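Local structure of RNA-binding protein, putative (Trypanosoma brucei, 6E4P) at residues H18-H23 with S61-A66; V6-L11 with G39-E44. The protein probably binds mRNA; the part described here is an RNA recognition motif in complex with RNA. One frame throughout, in Å; residues are numbered along the deposited sequence.

Contact 1. Residues H18-H23 with S61-A66; sequences HTLKDH and SELEGA. With nucleotides of chain A.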
loop_
_atom_site.group_PDB
_atom_site.type_symbol
_atom_site.label_atom_id
_atom_site.label_comp_id
_atom_site.label_asym_id
_atom_site.label_seq_id
_atom_site.Cartn_x
_atom_site.Cartn_y
_atom_site.Cartn_z
ATOM N N HIS E 18 -3.220 9.615 -0.298
ATOM C CA HIS E 18 -2.072 10.464 -0.016
ATOM C C HIS E 18 -1.163 9.821 1.029
ATOM O O HIS E 18 0.046 9.725 0.832
ATOM C CB HIS E 18 -2.531 11.849 0.452
ATOM C CG HIS E 18 -3.380 12.574 -0.548
ATOM N ND1 HIS E 18 -4.756 12.477 -0.568
ATOM C CD2 HIS E 18 -3.046 13.398 -1.571
ATOM C CE1 HIS E 18 -5.233 13.217 -1.554
ATOM N NE2 HIS E 18 -4.216 13.789 -2.175
ATOM N N THR E 19 -1.748 9.376 2.136
ATOM C CA THR E 19 -0.976 8.738 3.199
ATOM C C THR E 19 -0.533 7.321 2.831
ATOM O O THR E 19 0.514 6.857 3.283
ATOM C CB THR E 19 -1.769 8.666 4.507
ATOM O OG1 THR E 19 -3.016 7.997 4.276
ATOM C CG2 THR E 19 -2.041 10.059 5.033
ATOM N N LEU E 20 -1.333 6.632 2.024
ATOM C CA LEU E 20 -0.978 5.280 1.607
ATOM C C LEU E 20 0.190 5.315 0.628
ATOM O O LEU E 20 1.133 4.542 0.760
ATOM C CB LEU E 20 -2.171 4.566 0.978
ATOM C CG LEU E 20 -1.837 3.156 0.481
ATOM C CD1 LEU E 20 -1.216 2.324 1.594
ATOM C CD2 LEU E 20 -3.080 2.484 -0.065
ATOM N N LYS E 21 0.127 6.217 -0.351
ATOM C CA LYS E 21 1.207 6.359 -1.323
ATOM C C LYS E 21 2.525 6.769 -0.656
ATOM O O LYS E 21 3.596 6.285 -1.028
ATOM C CB LYS E 21 0.828 7.375 -2.403
ATOM C CG LYS E 21 1.923 7.611 -3.430
ATOM C CD LYS E 21 1.556 8.709 -4.411
ATOM C CE LYS E 21 0.497 8.248 -5.387
ATOM N NZ LYS E 21 0.620 8.984 -6.678
ATOM N N ASP E 22 2.445 7.649 0.336
ATOM C CA ASP E 22 3.639 8.098 1.048
ATOM C C ASP E 22 4.305 6.941 1.791
ATOM O O ASP E 22 5.527 6.780 1.750
ATOM C CB ASP E 22 3.290 9.224 2.025
ATOM C CG ASP E 22 4.409 9.512 3.011
ATOM O OD1 ASP E 22 5.414 10.135 2.602
ATOM O OD2 ASP E 22 4.283 9.120 4.194
ATOM N N HIS E 23 3.489 6.143 2.473
ATOM C CA HIS E 23 3.958 4.934 3.152
ATOM C C HIS E 23 4.607 3.955 2.172
ATOM O O HIS E 23 5.715 3.461 2.411
ATOM C CB HIS E 23 2.789 4.253 3.875
ATOM C CG HIS E 23 3.175 3.028 4.643
ATOM N ND1 HIS E 23 3.958 3.075 5.777
ATOM C CD2 HIS E 23 2.873 1.721 4.448
ATOM C CE1 HIS E 23 4.127 1.849 6.243
ATOM N NE2 HIS E 23 3.478 1.009 5.455
ATOM N N SER E 61 3.194 -3.800 8.228
ATOM C CA SER E 61 3.719 -2.482 8.554
ATOM C C SER E 61 2.601 -1.627 9.127
ATOM O O SER E 61 1.420 -1.864 8.857
ATOM C CB SER E 61 4.346 -1.811 7.325
ATOM O OG SER E 61 3.405 -1.629 6.281
ATOM N N GLU E 62 2.978 -0.633 9.922
ATOM C CA GLU E 62 1.999 0.192 10.612
ATOM C C GLU E 62 1.746 1.495 9.857
ATOM O O GLU E 62 2.682 2.167 9.423
ATOM C CB GLU E 62 2.467 0.470 12.049
ATOM C CG GLU E 62 1.454 1.193 12.927
ATOM C CD GLU E 62 1.694 2.691 12.987
ATOM O OE1 GLU E 62 2.855 3.123 12.824
ATOM O OE2 GLU E 62 0.720 3.443 13.201
ATOM N N LEU E 63 0.472 1.838 9.688
ATOM C CA LEU E 63 0.098 3.092 9.049
ATOM C C LEU E 63 -1.134 3.690 9.719
ATOM O O LEU E 63 -2.210 3.082 9.721
ATOM C CB LEU E 63 -0.167 2.891 7.555
ATOM C CG LEU E 63 -0.589 4.148 6.788
ATOM C CD1 LEU E 63 0.447 5.247 6.946
ATOM C CD2 LEU E 63 -0.817 3.844 5.314
ATOM N N GLU E 64 -0.959 4.886 10.276
ATOM C CA GLU E 64 -2.010 5.595 11.000
ATOM C C GLU E 64 -2.711 4.688 12.010
ATOM O O GLU E 64 -3.939 4.662 12.097
ATOM C CB GLU E 64 -3.010 6.202 10.015
ATOM C CG GLU E 64 -2.437 7.401 9.259
ATOM C CD GLU E 64 -3.221 7.766 8.012
ATOM O OE1 GLU E 64 -3.456 6.875 7.168
ATOM O OE2 GLU E 64 -3.593 8.951 7.866
ATOM N N GLY E 65 -1.909 3.940 12.765
ATOM C CA GLY E 65 -2.409 3.115 13.851
ATOM C C GLY E 65 -2.829 1.713 13.452
ATOM O O GLY E 65 -3.051 0.856 14.308
ATOM N N ALA E 66 -2.930 1.473 12.150
ATOM C CA ALA E 66 -3.426 0.200 11.645
ATOM C C ALA E 66 -2.287 -0.697 11.168
ATOM O O ALA E 66 -1.210 -0.217 10.819
ATOM C CB ALA E 66 -4.420 0.440 10.519
ATOM P P U A 3 7.162 -0.848 10.900
ATOM O OP1 U A 3 5.973 -0.454 10.113
ATOM O OP2 U A 3 7.554 -0.004 12.067
ATOM O "O5'" U A 3 7.023 -2.371 11.341
ATOM C "C5'" U A 3 8.106 -3.074 11.933
ATOM C "C4'" U A 3 7.619 -4.072 12.957
ATOM O "O4'" U A 3 7.567 -3.441 14.261
ATOM C "C3'" U A 3 6.208 -4.604 12.744
ATOM O "O3'" U A 3 6.151 -5.675 11.821
ATOM C "C2'" U A 3 5.774 -4.992 14.148
ATOM O "O2'" U A 3 6.327 -6.248 14.515
ATOM C "C1'" U A 3 6.455 -3.914 14.982
ATOM N N1 U A 3 5.558 -2.774 15.276
ATOM C C2 U A 3 4.782 -2.933 16.397
ATOM O O2 U A 3 4.824 -3.957 17.054
ATOM N N3 U A 3 3.964 -1.873 16.702
ATOM C C4 U A 3 3.858 -0.687 16.009
ATOM O O4 U A 3 3.075 0.172 16.415
ATOM C C5 U A 3 4.704 -0.590 14.856
ATOM C C6 U A 3 5.512 -1.613 14.538
#
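His23 and Ser61 join the first helix of this RNA recognition motif to its extra edge strand, 61-63, which runs into a type I' hairpin turn at Leu63-Ala66. The His23 ring meets the serine with its edge: NE2 donates to Ser61 OG over 2.8 Å, with an N-H...O angle of 163° and the oxygen close to the ring plane. The serine hydroxyl is used twice, since it accepts from the histidine and is also hydrogen-bonded to the carbonyl O of Leu58, which fixes its rotation and leaves its buried oxygen satisfied. With CG anti to the backbone N (chi1 -178°), His23 carries its ring out from the helix to reach this hydroxyl.

Toward the turn the contact is apolar. Leu63 CB lies over one face of the imidazole, and the leucine slides past the histidine in the opposite direction. Its CD2 reaches back to the helix, 3.9 Å from His23 CB and 4.0 Å from Leu20 CD1.

At the hairpin end Glu64 crosses Thr19 at about a right angle. Thr19 OG1, which is hydrogen-bonded to Thr16 O, lies 3.1 Å from Glu64 OE1. The carboxylate is held by a hydrogen bond between Glu64 OE1 and Thr15 OG1.

RNA meets the strand through its backbone: Glu62 N donates to OP1 of U3 of chain A over 3.0 Å. His23 and Ser61, for their part, pack on a sugar of the RNA. The Glu62 chain bends at chi2 (-97°) and comes back over the turn, where Gly65 N donates to Glu62 OE2 over 2.7 Å, on the anti side of the carboxylate.

Contact 2. Residues V6-L11 with G39-E44; sequences VQVSGL and GRAVVE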
loop_
_atom_site.group_PDB
_atom_site.type_symbol
_atom_site.label_atom_id
_atom_site.label_comp_id
_atom_site.label_asym_id
_atom_site.label_seq_id
_atom_site.Cartn_x
_atom_site.Cartn_y
_atom_site.Cartn_z
ATOM N N VAL E 6 -0.951 -4.604 -6.728
ATOM C CA VAL E 6 -0.842 -5.173 -5.386
ATOM C C VAL E 6 -2.067 -4.765 -4.568
ATOM O O VAL E 6 -2.458 -3.612 -4.588
ATOM C CB VAL E 6 0.456 -4.717 -4.690
ATOM C CG1 VAL E 6 0.478 -5.126 -3.230
ATOM C CG2 VAL E 6 1.670 -5.278 -5.418
ATOM N N GLN E 7 -2.662 -5.721 -3.852
ATOM C CA GLN E 7 -3.813 -5.421 -3.019
ATOM C C GLN E 7 -3.364 -5.090 -1.615
ATOM O O GLN E 7 -2.542 -5.800 -1.040
ATOM C CB GLN E 7 -4.801 -6.589 -2.970
ATOM C CG GLN E 7 -5.501 -6.887 -4.270
ATOM C CD GLN E 7 -6.495 -8.019 -4.137
ATOM O OE1 GLN E 7 -6.481 -8.766 -3.154
ATOM N NE2 GLN E 7 -7.371 -8.150 -5.125
ATOM N N VAL E 8 -3.931 -4.024 -1.060
ATOM C CA VAL E 8 -3.638 -3.623 0.307
ATOM C C VAL E 8 -4.877 -3.830 1.158
ATOM O O VAL E 8 -5.990 -3.559 0.706
ATOM C CB VAL E 8 -3.204 -2.150 0.395
ATOM C CG1 VAL E 8 -2.774 -1.813 1.809
ATOM C CG2 VAL E 8 -2.075 -1.854 -0.591
ATOM N N SER E 9 -4.688 -4.314 2.381
ATOM C CA SER E 9 -5.806 -4.520 3.293
ATOM C C SER E 9 -5.443 -4.119 4.720
ATOM O O SER E 9 -4.264 -4.002 5.070
ATOM C CB SER E 9 -6.266 -5.982 3.246
ATOM O OG SER E 9 -5.182 -6.876 3.453
ATOM N N GLY E 10 -6.462 -3.900 5.542
ATOM C CA GLY E 10 -6.258 -3.594 6.949
ATOM C C GLY E 10 -6.100 -2.114 7.254
ATOM O O GLY E 10 -5.753 -1.750 8.372
ATOM N N LEU E 11 -6.364 -1.265 6.265
ATOM C CA LEU E 11 -6.166 0.174 6.408
ATOM C C LEU E 11 -7.138 0.815 7.385
ATOM O O LEU E 11 -8.267 0.352 7.557
ATOM C CB LEU E 11 -6.294 0.877 5.055
ATOM C CG LEU E 11 -5.258 0.546 3.983
ATOM C CD1 LEU E 11 -5.572 1.285 2.696
ATOM C CD2 LEU E 11 -3.872 0.896 4.478
ATOM N N GLY E 39 -11.239 -0.656 4.268
ATOM C CA GLY E 39 -9.811 -0.671 4.531
ATOM C C GLY E 39 -8.983 -1.302 3.429
ATOM O O GLY E 39 -7.848 -1.718 3.656
ATOM N N ARG E 40 -9.551 -1.367 2.230
ATOM C CA ARG E 40 -8.861 -1.959 1.090
ATOM C C ARG E 40 -8.332 -0.899 0.130
ATOM O O ARG E 40 -8.867 0.208 0.044
ATOM C CB ARG E 40 -9.792 -2.900 0.325
ATOM C CG ARG E 40 -10.338 -4.065 1.131
ATOM C CD ARG E 40 -11.501 -4.693 0.393
ATOM N NE ARG E 40 -12.599 -3.742 0.224
ATOM C CZ ARG E 40 -13.335 -3.634 -0.877
ATOM N NH1 ARG E 40 -13.095 -4.421 -1.919
ATOM N NH2 ARG E 40 -14.313 -2.740 -0.937
ATOM N N ALA E 41 -7.286 -1.260 -0.603
ATOM C CA ALA E 41 -6.788 -0.419 -1.676
ATOM C C ALA E 41 -6.162 -1.283 -2.754
ATOM O O ALA E 41 -5.810 -2.437 -2.505
ATOM C CB ALA E 41 -5.785 0.587 -1.151
ATOM N N VAL E 42 -6.053 -0.724 -3.955
ATOM C CA VAL E 42 -5.334 -1.371 -5.046
ATOM C C VAL E 42 -4.280 -0.403 -5.563
ATOM O O VAL E 42 -4.570 0.767 -5.812
ATOM C CB VAL E 42 -6.270 -1.796 -6.189
ATOM C CG1 VAL E 42 -5.464 -2.362 -7.363
ATOM C CG2 VAL E 42 -7.284 -2.812 -5.685
ATOM N N VAL E 43 -3.053 -0.898 -5.696
ATOM C CA VAL E 43 -1.907 -0.069 -6.041
ATOM C C VAL E 43 -1.103 -0.714 -7.172
ATOM O O VAL E 43 -0.997 -1.942 -7.249
ATOM C CB VAL E 43 -0.998 0.162 -4.798
ATOM C CG1 VAL E 43 0.201 1.021 -5.150
ATOM C CG2 VAL E 43 -1.788 0.823 -3.667
ATOM N N GLU E 44 -0.561 0.113 -8.059
ATOM C CA GLU E 44 0.383 -0.351 -9.067
ATOM C C GLU E 44 1.719 0.352 -8.891
ATOM O O GLU E 44 1.770 1.574 -8.810
ATOM C CB GLU E 44 -0.158 -0.103 -10.474
ATOM C CG GLU E 44 0.594 -0.855 -11.554
ATOM C CD GLU E 44 0.049 -0.586 -12.942
ATOM O OE1 GLU E 44 -1.174 -0.355 -13.066
ATOM O OE2 GLU E 44 0.840 -0.611 -13.911
#
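Val8 and Ala41 face each other across a hydrogen-bonded antiparallel pair, their CB atoms 4.1 Å apart on the buried face of the sheet. Val43 continues this face, its CG2 4.1 Å from Val8 CG2, and Leu11 closes the other end. There the backbone brings Leu11 CB to 3.3 Å from Gly39 O. With CG beside its own backbone N (chi1 -65°), the leucine keeps CG close to that oxygen as well and sends CD1 to 3.9 Å from Ala41 CB. Gly39 O also accepts a hydrogen bond from Leu11 N over 3.0 Å on a lone pair, so the bend after the strand is tied down by one carbonyl.

The two strands are the central pair of the RRM sheet, the places of the RNP2 and RNP1 motifs, and two reciprocal bond pairs, Val6 with Val43 and Val8 with Ala41, zip them together. The bond from Val6 N to Val43 O is 2.7 Å long and nearly straight.

On the opposite face the packing thins. Gln7 and Val42 form a non-hydrogen-bonded pair, with Arg40 further along, at RNP positions that commonly carry aromatic rings. Gln7 and Arg40 extend outward into an exposed surface; the arginine touches the other strand through CB, 3.9 Å from Val8 O, and its NE is hydrogen-bonded to Ser37 O.

In the fold
Both contacts reach the same RRM sheet, with centres 11 Å apart. Along the chain their segments alternate: 6-11, 18-23, 39-44, 61-66. Contact 2 pairs two inner strands, whereas contact 1 attaches helix 17-24 to an edge strand, 61-63. The helix links them, because Leu20 CD2 packs on Ala41 CB and Leu11 CD1, while Leu68 of strand 66-70 lies against both Leu63 and Val8. RNA touches contact 1 directly but stays about 11 Å from contact 2 at the nearest atoms. Binding beside the first helix, away from the central strands, is consistent with the pseudo-RRM behaviour of the second RRM of SRSF1, a family to which the protein is assigned and this domain probably belongs.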